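Local coordinates for protein amidase (Bacillus anthracis, PDB 5EWQ) that probably hydrolyses amide bonds to release a carboxylate and ammonia or an amine, as a member of the amidase signature family, at residues N124-T127 and P132-A135. Sequence-based numbering, arbitrary orientation.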
ATOM      1  N   ASN A 124      -7.710  -4.583   5.437  1.00 27.00           N
ATOM      2  CA  ASN A 124      -8.288  -5.767   4.814  1.00 22.40           C
ATOM      3  C   ASN A 124      -7.368  -6.982   4.911  1.00 24.50           C
ATOM      4  O   ASN A 124      -7.552  -7.966   4.195  1.00 42.01           O
ATOM      5  CB  ASN A 124      -8.629  -5.484   3.349  1.00 21.33           C
ATOM      6  CG  ASN A 124      -7.409  -5.137   2.518  1.00 30.90           C
ATOM      7  OD1 ASN A 124      -6.324  -4.902   3.050  1.00 43.47           O
ATOM      8  ND2 ASN A 124      -7.584  -5.090   1.201  1.00 21.39           N
ATOM      9  N   VAL A 125      -6.381  -6.909   5.799  1.00 38.54           N
ATOM     10  CA  VAL A 125      -5.428  -8.000   5.987  1.00 28.11           C
ATOM     11  C   VAL A 125      -5.657  -8.699   7.327  1.00 41.59           C
ATOM     12  O   VAL A 125      -5.723  -8.049   8.370  1.00 51.05           O
ATOM     13  CB  VAL A 125      -3.978  -7.494   5.911  1.00 35.01           C
ATOM     14  CG1 VAL A 125      -3.002  -8.650   6.057  1.00 39.09           C
ATOM     15  CG2 VAL A 125      -3.743  -6.759   4.601  1.00 32.90           C
ATOM     16  N   GLN A 126      -5.768 -10.023   7.290  1.00 43.07           N
ATOM     17  CA  GLN A 126      -6.144 -10.800   8.470  1.00 32.31           C
ATOM     18  C   GLN A 126      -5.038 -10.928   9.512  1.00 39.89           C
ATOM     19  O   GLN A 126      -3.877 -11.168   9.180  1.00 40.14           O
ATOM     20  CB  GLN A 126      -6.607 -12.200   8.057  1.00 43.13           C
ATOM     21  CG  GLN A 126      -7.935 -12.230   7.320  1.00 44.31           C
ATOM     22  CD  GLN A 126      -8.335 -13.631   6.901  1.00 32.66           C
ATOM     23  OE1 GLN A 126      -9.293 -13.818   6.154  1.00 49.56           O
ATOM     24  NE2 GLN A 126      -7.600 -14.626   7.385  1.00 43.21           N
ATOM     25  N   THR A 127      -5.417 -10.759  10.774  1.00 43.04           N
ATOM     26  CA  THR A 127      -4.546 -11.056  11.906  1.00 37.73           C
ATOM     27  C   THR A 127      -5.319 -11.910  12.907  1.00 55.26           C
ATOM     28  O   THR A 127      -6.540 -11.785  13.024  1.00 64.08           O
ATOM     29  CB  THR A 127      -4.025  -9.781  12.595  1.00 37.98           C
ATOM     30  OG1 THR A 127      -5.132  -8.973  13.013  1.00 55.84           O
ATOM     31  CG2 THR A 127      -3.142  -8.981  11.648  1.00 36.80           C
ATOM     32  N   PRO A 132      -9.059  -6.836  14.424  1.00 45.57           N
ATOM     33  CA  PRO A 132     -10.164  -7.067  13.488  1.00 42.62           C
ATOM     34  C   PRO A 132      -9.805  -6.762  12.037  1.00 33.68           C
ATOM     35  O   PRO A 132      -9.069  -5.815  11.765  1.00 28.85           O
ATOM     36  CB  PRO A 132     -11.248  -6.104  13.982  1.00 30.20           C
ATOM     37  CG  PRO A 132     -10.945  -5.906  15.420  1.00 32.66           C
ATOM     38  CD  PRO A 132      -9.450  -5.931  15.519  1.00 39.85           C
ATOM     39  N   THR A 133     -10.326  -7.571  11.121  1.00 33.84           N
ATOM     40  CA  THR A 133     -10.155  -7.341   9.694  1.00 25.79           C
ATOM     41  C   THR A 133     -11.499  -6.937   9.109  1.00 30.86           C
ATOM     42  O   THR A 133     -12.451  -7.715   9.137  1.00 43.21           O
ATOM     43  CB  THR A 133      -9.619  -8.588   8.973  1.00 31.66           C
ATOM     44  OG1 THR A 133      -8.490  -9.103   9.688  1.00 28.84           O
ATOM     45  CG2 THR A 133      -9.207  -8.248   7.550  1.00 25.60           C
ATOM     46  N   SER A 134     -11.580  -5.723   8.579  1.00 28.42           N
ATOM     47  CA  SER A 134     -12.875  -5.159   8.226  1.00 27.86           C
ATOM     48  C   SER A 134     -12.947  -4.606   6.810  1.00 18.68           C
ATOM     49  O   SER A 134     -14.036  -4.321   6.312  1.00 26.71           O
ATOM     50  CB  SER A 134     -13.237  -4.054   9.217  1.00 44.97           C
ATOM     51  OG  SER A 134     -13.020  -4.481  10.550  1.00 35.85           O
ATOM     52  N   ALA A 135     -11.788  -4.445   6.176  1.00 23.58           N
ATOM     53  CA  ALA A 135     -11.690  -3.808   4.863  1.00 21.27           C
ATOM     54  C   ALA A 135     -12.317  -2.413   4.875  1.00 20.93           C
ATOM     55  O   ALA A 135     -12.815  -1.937   3.854  1.00 48.10           O
ATOM     56  CB  ALA A 135     -12.342  -4.677   3.794  1.00 18.05           C
TER
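T133 reaches across the turn to the backbone of N124, V125 and Q126, illustrating how one branched side chain can hold two limbs of an irregular loop together. Its CG2, set anti to the backbone N, lies against the N124-V125 peptide, 3.5 Å from N124 C. The other branch gives a hydrogen bond from T133 OG1 to V125 O (3.2 Å). The hydroxyl meets this carbonyl from above its plane, with a C=O...OG1 angle of 103°, well away from the lone-pair directions. Q126 crosses T133 at about a right angle, its CG 4.0 Å from T133 OG1, and the extended chain carries the amide onward to Y374 OH and Q147 O. Further along, N124 CB and A135 CB pack 3.8 Å apart, while the N124 amide turns away to T223. Both limbs belong to the long connection leaving strand 118-122 of the central mixed sheet; in amidase signature enzymes, the corresponding strand ends at the catalytic lysine. The pairing widens in the other direction: CA atoms only 3.9 Å apart at N124 and A135 are separated by 7.1 Å at T127 and P132. This looser end is also buried, and K165, from neighbouring parallel strand 161-166, bridges the limbs by hydrogen bonding through NZ to V125 O, T127 OG1 and P132 O.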